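Local coordinates for protein trehalose-6-phosphate phosphatase (Candida albicans, PDB 5DXF) that belongs to glycosyltransferase family 20, whose members share the GT-B plan of two Rossmann-like domains facing each other across a cleft, at residues 365-373 with 403-413; 330-338 with 418-429. All blocks are in the same frame, centred on the assembly; numbering follows the deposited sequence.

Interaction 1. Residues 365-373 with 403-413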
# COMPACT_ATOMS: atom_id res chain seq x y z
N GLU A 365 12.85 21.19 22.79
CA GLU A 365 13.37 20.29 23.84
C GLU A 365 12.42 19.16 24.23
O GLU A 365 12.84 18.19 24.86
CB GLU A 365 13.75 21.08 25.10
CG GLU A 365 14.88 22.07 24.94
CD GLU A 365 15.18 22.81 26.22
OE1 GLU A 365 14.27 23.48 26.75
OE2 GLU A 365 16.32 22.71 26.72
N THR A 366 11.15 19.27 23.85
CA THR A 366 10.15 18.32 24.34
C THR A 366 9.49 17.46 23.26
O THR A 366 8.80 16.49 23.58
CB THR A 366 9.03 19.05 25.10
OG1 THR A 366 8.61 20.20 24.35
CG2 THR A 366 9.52 19.50 26.47
N VAL A 367 9.70 17.79 21.99
CA VAL A 367 9.09 17.01 20.92
C VAL A 367 10.13 16.24 20.12
O VAL A 367 11.09 16.81 19.61
CB VAL A 367 8.29 17.89 19.95
CG1 VAL A 367 7.58 17.03 18.91
CG2 VAL A 367 7.28 18.72 20.71
N VAL A 368 9.92 14.93 20.02
CA VAL A 368 10.81 14.07 19.24
C VAL A 368 10.05 13.41 18.09
O VAL A 368 9.03 12.75 18.30
CB VAL A 368 11.45 12.98 20.12
CG1 VAL A 368 12.25 12.01 19.25
CG2 VAL A 368 12.34 13.62 21.18
N LEU A 369 10.56 13.60 16.88
CA LEU A 369 9.98 12.97 15.69
C LEU A 369 10.74 11.69 15.36
O LEU A 369 11.93 11.74 15.06
CB LEU A 369 9.99 13.94 14.50
CG LEU A 369 9.32 13.51 13.19
CD1 LEU A 369 8.71 14.71 12.48
CD2 LEU A 369 10.31 12.82 12.27
N ILE A 370 10.05 10.56 15.41
CA ILE A 370 10.66 9.28 15.05
C ILE A 370 10.17 8.81 13.69
O ILE A 370 8.98 8.53 13.51
CB ILE A 370 10.37 8.19 16.10
CG1 ILE A 370 11.01 8.57 17.44
CG2 ILE A 370 10.88 6.84 15.63
CD1 ILE A 370 10.51 7.76 18.61
N GLN A 371 11.09 8.74 12.73
CA GLN A 371 10.76 8.28 11.38
C GLN A 371 11.53 7.02 11.03
O GLN A 371 12.76 7.01 11.03
CB GLN A 371 11.06 9.38 10.35
CG GLN A 371 10.59 9.05 8.94
CD GLN A 371 9.08 9.03 8.82
OE1 GLN A 371 8.38 9.77 9.52
NE2 GLN A 371 8.56 8.17 7.95
N VAL A 372 10.80 5.94 10.76
CA VAL A 372 11.41 4.72 10.24
C VAL A 372 11.06 4.60 8.76
O VAL A 372 9.89 4.62 8.38
CB VAL A 372 10.95 3.47 11.01
CG1 VAL A 372 9.49 3.61 11.42
CG2 VAL A 372 11.16 2.22 10.17
N SER A 373 12.09 4.49 7.92
CA SER A 373 11.90 4.55 6.48
C SER A 373 12.32 3.26 5.77
O SER A 373 13.17 2.52 6.25
CB SER A 373 12.66 5.73 5.89
OG SER A 373 13.98 5.79 6.40
N HIS A 403 19.14 15.75 23.66
CA HIS A 403 17.90 15.79 22.90
C HIS A 403 18.12 15.82 21.39
O HIS A 403 18.80 16.70 20.87
CB HIS A 403 17.05 16.99 23.31
CG HIS A 403 15.74 17.08 22.59
ND1 HIS A 403 15.36 18.19 21.86
CD2 HIS A 403 14.73 16.19 22.47
CE1 HIS A 403 14.16 17.97 21.33
NE2 HIS A 403 13.76 16.77 21.68
N THR A 404 17.52 14.86 20.70
CA THR A 404 17.56 14.80 19.24
C THR A 404 16.14 14.81 18.68
O THR A 404 15.41 13.82 18.80
CB THR A 404 18.31 13.54 18.74
OG1 THR A 404 19.65 13.55 19.24
CG2 THR A 404 18.34 13.51 17.22
N PRO A 405 15.74 15.94 18.08
CA PRO A 405 14.40 16.19 17.55
C PRO A 405 13.93 15.15 16.53
O PRO A 405 12.80 14.67 16.64
CB PRO A 405 14.54 17.56 16.88
CG PRO A 405 15.65 18.22 17.60
CD PRO A 405 16.62 17.12 17.91
N VAL A 406 14.78 14.81 15.57
CA VAL A 406 14.42 13.81 14.56
C VAL A 406 15.28 12.55 14.65
O VAL A 406 16.51 12.62 14.58
CB VAL A 406 14.53 14.37 13.13
CG1 VAL A 406 14.13 13.31 12.12
CG2 VAL A 406 13.67 15.61 12.98
N LEU A 407 14.63 11.41 14.81
CA LEU A 407 15.31 10.13 14.79
C LEU A 407 14.93 9.38 13.52
O LEU A 407 13.75 9.13 13.26
CB LEU A 407 14.97 9.30 16.03
CG LEU A 407 15.53 9.86 17.34
CD1 LEU A 407 14.94 9.16 18.55
CD2 LEU A 407 17.05 9.78 17.35
N HIS A 408 15.94 9.04 12.72
CA HIS A 408 15.71 8.39 11.43
C HIS A 408 16.31 6.99 11.38
O HIS A 408 17.53 6.83 11.38
CB HIS A 408 16.28 9.24 10.29
CG HIS A 408 15.85 8.80 8.93
ND1 HIS A 408 16.40 9.32 7.78
CD2 HIS A 408 14.92 7.90 8.53
CE1 HIS A 408 15.82 8.76 6.73
NE2 HIS A 408 14.92 7.89 7.16
N TYR A 409 15.44 5.99 11.32
CA TYR A 409 15.88 4.60 11.22
C TYR A 409 15.58 4.06 9.82
O TYR A 409 14.43 4.03 9.40
CB TYR A 409 15.18 3.74 12.28
CG TYR A 409 15.37 4.23 13.69
CD1 TYR A 409 16.51 3.90 14.42
CD2 TYR A 409 14.41 5.02 14.30
CE1 TYR A 409 16.68 4.35 15.72
CE2 TYR A 409 14.57 5.47 15.60
CZ TYR A 409 15.70 5.13 16.30
OH TYR A 409 15.86 5.58 17.59
N GLN A 410 16.63 3.66 9.11
CA GLN A 410 16.47 3.10 7.77
C GLN A 410 16.65 1.59 7.79
O GLN A 410 16.53 0.93 6.75
CB GLN A 410 17.47 3.75 6.80
CG GLN A 410 17.15 5.21 6.51
CD GLN A 410 18.27 5.93 5.78
OE1 GLN A 410 18.94 6.79 6.34
NE2 GLN A 410 18.46 5.60 4.50
N MET A 411 16.96 1.04 8.94
CA MET A 411 17.02 -0.40 9.11
C MET A 411 15.63 -1.01 9.21
O MET A 411 14.68 -0.31 9.52
CB MET A 411 17.86 -0.78 10.32
CG MET A 411 17.12 -0.75 11.64
SD MET A 411 17.21 0.84 12.43
CE MET A 411 18.90 1.28 12.16
N ARG A 412 15.52 -2.30 8.94
CA ARG A 412 14.26 -2.99 9.14
C ARG A 412 14.03 -3.19 10.63
O ARG A 412 14.92 -3.67 11.34
CB ARG A 412 14.24 -4.33 8.41
CG ARG A 412 14.34 -4.22 6.90
CD ARG A 412 14.34 -5.59 6.25
NE ARG A 412 14.45 -5.51 4.79
CZ ARG A 412 14.57 -6.56 4.00
NH1 ARG A 412 14.59 -7.79 4.51
NH2 ARG A 412 14.66 -6.40 2.68
N VAL A 413 12.85 -2.80 11.11
CA VAL A 413 12.54 -2.94 12.52
C VAL A 413 11.58 -4.11 12.72
O VAL A 413 10.88 -4.51 11.79
CB VAL A 413 11.93 -1.66 13.10
CG1 VAL A 413 12.79 -0.46 12.74
CG2 VAL A 413 10.51 -1.46 12.60

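Interaction 2. Residues 330-338 with 418-429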
# COMPACT_ATOMS: atom_id res chain seq x y z
N GLY A 330 8.90 12.56 29.78
CA GLY A 330 8.81 14.01 29.73
C GLY A 330 8.85 14.58 28.33
O GLY A 330 8.99 15.79 28.15
N LYS A 331 8.71 13.71 27.32
CA LYS A 331 8.75 14.15 25.93
C LYS A 331 7.55 13.65 25.13
O LYS A 331 6.97 12.61 25.44
CB LYS A 331 10.05 13.69 25.26
CG LYS A 331 11.29 14.36 25.82
CD LYS A 331 12.56 13.84 25.17
CE LYS A 331 13.77 14.61 25.67
NZ LYS A 331 13.62 16.07 25.43
N LYS A 332 7.18 14.40 24.09
CA LYS A 332 6.08 14.03 23.22
C LYS A 332 6.60 13.37 21.94
O LYS A 332 7.53 13.89 21.31
CB LYS A 332 5.23 15.26 22.86
CG LYS A 332 4.62 15.98 24.06
CD LYS A 332 3.50 15.16 24.71
CE LYS A 332 2.81 15.94 25.83
NZ LYS A 332 1.73 15.15 26.49
N LEU A 333 6.01 12.24 21.57
CA LEU A 333 6.54 11.43 20.48
C LEU A 333 5.67 11.44 19.22
O LEU A 333 4.49 11.07 19.27
CB LEU A 333 6.74 9.99 20.95
CG LEU A 333 8.16 9.57 21.36
CD1 LEU A 333 8.96 10.75 21.91
CD2 LEU A 333 8.11 8.42 22.36
N ILE A 334 6.26 11.86 18.11
CA ILE A 334 5.62 11.74 16.80
C ILE A 334 6.24 10.55 16.08
O ILE A 334 7.46 10.51 15.89
CB ILE A 334 5.78 13.03 15.96
CG1 ILE A 334 5.53 14.26 16.83
CG2 ILE A 334 4.84 13.01 14.77
CD1 ILE A 334 5.51 15.56 16.05
N VAL A 335 5.41 9.59 15.69
CA VAL A 335 5.90 8.36 15.08
C VAL A 335 5.26 8.08 13.72
O VAL A 335 4.03 8.11 13.59
CB VAL A 335 5.66 7.15 16.00
CG1 VAL A 335 6.13 5.86 15.33
CG2 VAL A 335 6.36 7.35 17.33
N GLY A 336 6.09 7.82 12.72
CA GLY A 336 5.62 7.48 11.40
C GLY A 336 6.52 6.46 10.72
O GLY A 336 7.71 6.37 11.02
N ARG A 337 5.94 5.68 9.81
CA ARG A 337 6.71 4.76 8.98
C ARG A 337 6.31 4.90 7.52
O ARG A 337 5.17 4.59 7.15
CB ARG A 337 6.55 3.31 9.43
CG ARG A 337 7.45 2.35 8.65
CD ARG A 337 7.33 0.91 9.13
NE ARG A 337 6.06 0.29 8.75
CZ ARG A 337 5.79 -1.01 8.88
NH1 ARG A 337 6.71 -1.83 9.38
NH2 ARG A 337 4.61 -1.48 8.51
N ASP A 338 7.24 5.35 6.69
CA ASP A 338 6.96 5.52 5.27
C ASP A 338 8.16 5.10 4.44
O ASP A 338 9.29 5.16 4.90
CB ASP A 338 6.60 6.98 4.97
CG ASP A 338 5.42 7.47 5.78
OD1 ASP A 338 4.27 7.25 5.35
OD2 ASP A 338 5.64 8.08 6.85
N TYR A 418 7.73 -2.15 16.00
CA TYR A 418 6.90 -1.24 15.22
C TYR A 418 5.59 -0.94 15.94
O TYR A 418 5.22 0.22 16.11
CB TYR A 418 6.62 -1.83 13.84
CG TYR A 418 5.63 -1.04 13.01
CD1 TYR A 418 5.94 0.23 12.54
CD2 TYR A 418 4.39 -1.58 12.69
CE1 TYR A 418 5.03 0.95 11.79
CE2 TYR A 418 3.48 -0.86 11.93
CZ TYR A 418 3.81 0.40 11.48
OH TYR A 418 2.91 1.11 10.73
N LEU A 419 4.90 -2.00 16.36
CA LEU A 419 3.64 -1.84 17.09
C LEU A 419 3.85 -1.10 18.41
O LEU A 419 3.02 -0.28 18.79
CB LEU A 419 3.01 -3.20 17.36
CG LEU A 419 2.61 -3.97 16.10
CD1 LEU A 419 1.79 -5.19 16.47
CD2 LEU A 419 1.84 -3.07 15.16
N ALA A 420 4.95 -1.41 19.09
CA ALA A 420 5.35 -0.64 20.27
C ALA A 420 5.39 0.83 19.90
O ALA A 420 4.68 1.63 20.50
CB ALA A 420 6.71 -1.09 20.77
N LEU A 421 6.21 1.16 18.91
CA LEU A 421 6.34 2.52 18.41
C LEU A 421 4.99 3.21 18.18
O LEU A 421 4.80 4.36 18.58
CB LEU A 421 7.18 2.54 17.12
CG LEU A 421 8.69 2.37 17.28
CD1 LEU A 421 9.36 2.08 15.95
CD2 LEU A 421 9.30 3.61 17.93
N LEU A 422 4.06 2.52 17.53
CA LEU A 422 2.74 3.08 17.30
C LEU A 422 1.99 3.32 18.61
O LEU A 422 1.34 4.36 18.77
CB LEU A 422 1.92 2.18 16.38
CG LEU A 422 2.41 2.09 14.93
CD1 LEU A 422 1.47 1.24 14.10
CD2 LEU A 422 2.58 3.47 14.32
N ARG A 423 2.07 2.38 19.54
CA ARG A 423 1.38 2.51 20.82
C ARG A 423 1.93 3.65 21.69
O ARG A 423 1.16 4.39 22.30
CB ARG A 423 1.42 1.19 21.59
CG ARG A 423 0.29 0.23 21.25
CD ARG A 423 0.29 -0.98 22.16
NE ARG A 423 0.12 -0.61 23.56
CZ ARG A 423 0.33 -1.42 24.59
NH1 ARG A 423 0.71 -2.68 24.38
NH2 ARG A 423 0.15 -0.99 25.83
N VAL A 424 3.25 3.80 21.75
CA VAL A 424 3.85 4.84 22.59
C VAL A 424 3.64 6.23 21.97
O VAL A 424 3.81 7.25 22.64
CB VAL A 424 5.37 4.61 22.82
CG1 VAL A 424 5.90 5.50 23.95
CG2 VAL A 424 5.66 3.15 23.13
N ALA A 425 3.28 6.26 20.70
CA ALA A 425 3.14 7.52 19.97
C ALA A 425 2.10 8.46 20.59
O ALA A 425 0.99 8.05 20.92
CB ALA A 425 2.79 7.25 18.53
N ASP A 426 2.48 9.71 20.77
CA ASP A 426 1.56 10.75 21.17
C ASP A 426 0.95 11.42 19.95
O ASP A 426 -0.01 12.15 20.04
CB ASP A 426 2.26 11.77 22.06
CG ASP A 426 2.82 11.16 23.34
OD1 ASP A 426 2.03 10.78 24.23
OD2 ASP A 426 4.06 11.07 23.45
N LEU A 427 1.55 11.16 18.79
CA LEU A 427 1.06 11.70 17.53
C LEU A 427 1.37 10.78 16.36
O LEU A 427 2.35 10.07 16.37
CB LEU A 427 1.69 13.06 17.27
CG LEU A 427 0.87 14.10 16.51
CD1 LEU A 427 1.78 15.06 15.77
CD2 LEU A 427 -0.10 13.47 15.55
N ALA A 428 0.53 10.83 15.35
CA ALA A 428 0.82 10.18 14.10
C ALA A 428 0.66 11.25 13.05
O ALA A 428 -0.27 12.02 13.10
CB ALA A 428 -0.14 9.05 13.86
N LEU A 429 1.59 11.32 12.11
CA LEU A 429 1.51 12.31 11.04
C LEU A 429 1.69 11.64 9.68
O LEU A 429 2.76 11.10 9.38
CB LEU A 429 2.55 13.42 11.23
CG LEU A 429 2.54 14.60 10.25
CD1 LEU A 429 1.12 15.11 10.05
CD2 LEU A 429 3.45 15.72 10.75
O HOH W 1 3.14 0.71 7.36

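Interaction 1. Residues 365-373 with 403-413
Leu-369 and Val-406 start the close-packed part of this contact, their side chains running alongside each other with CD2 of the first 3.9 Å from CG1 of the second. From here strands 367-373 and 406-409 run parallel, 13° apart. Leu-407 N donates to Leu-369 O at 2.7 Å, and Leu-407 O takes the amide of Gln-371, also at 2.7 Å. The zigzag continues from Tyr-409 N to Gln-371 O and from Ser-373 N to Tyr-409 O.

Leu-369 and Val-406 lie under Phe-353 of helix 346-359, and Ile-391 of helix 381-398 covers Val-406 and His-408, as expected where a right-handed beta-alpha-beta crossover joins neighbouring strands. On the reverse face Leu-407 CD1 sits 4.1 Å from Ile-370 CG1. Beside them Ile-370 CG2 meets the edge of the Tyr-409 ring at CE2, 3.9 Å away.

The His-403 end is buried but weakly bonded: its ring turns back with CG anti to its N (chi1 -179°), laying one face over the Glu-365 backbone while NE2 gives Val-367 O a weak bond of 3.4 Å. The loose, solvent side comes past partly exposed Tyr-409, at Gln-410 and Met-411, though Val-413 CG1 returns tip to tip with Val-372 CG2.

Strand 406-409, outermost of its three-stranded sheet in the chain, is thus held mostly independently of side-chain charge, by backbone bonds and aliphatic packing, since Lys-349 and Asp-338 take the polar end of Gln-371.

Interaction 2. Residues 330-338 with 418-429
Tyr-418 offers one face of its ring to Arg-337, whose guanidinium lies flat on it in a cation-pi stack: CZ is 3.6 Å from the ring centroid and the planes differ by 14°. A bend at chi3 (72°) in an otherwise extended arginine folds the group over the ring, and a water accepts from Arg-337 NH2 at the edge of the guanidinium. The hydroxyl of Tyr-418 is hydrogen-bonded to Glu-443, which would fix the far end of the ring. One turn on, Leu-421 crosses Val-335 at about a right angle, its CB 3.9 Å from Val-335 CG1. Leu-422 backs the other face of the Tyr-418 ring.

Val-424 CG1 then lies beside Leu-333 CD2, and Ala-425 sets its CB 3.8 Å from Val-335 CG2 as the chain leaves the helix. This is a Rossmann-like alpha/beta layer: helix 415-424 covers the face of strand 332-339 that carries Leu-333, Val-335 and Arg-337, then hands the chain to strand 428-430 next door.

Asp-426 makes the turn. Its OD2 accepts from Leu-333 N at 3.0 Å through the anti lone pair, and its own N donates to Leu-333 O at 2.9 Å, so both polar backbone atoms of Leu-333 are held by one residue. Leu-427 N adds a weak bond to that same oxygen. Leu-427 O receives Val-335 N at 3.2 Å, nearly straight at 172°, while Leu-427 CD1 packs on Ile-334 CD1. Beyond Ala-428, Leu-429 CB approaches Ile-334 CG2.

After the N-terminal half of the chain, strand 332-339 is the first of the elements joined here; helix 346-359 follows, and strand 367-374 takes its place beside it. Helix 381-398 leads to strand 406-409, and interaction 1 closes that shorter loop. The chain runs on into helix 415-424 and strand 428-430, where interaction 2 closes a longer loop containing all of interaction 1; they nest without crossing. Strands 332-339 and 367-374 are neighbours, with Ile-370 N probably hydrogen-bonded to Ile-334 O. Interaction 1 adds the outer strand of their sheet, while interaction 2 covers one face and bridges the opposite edge to the start of strand 428-430, first of a second parallel sheet with 455-458 and 471-473.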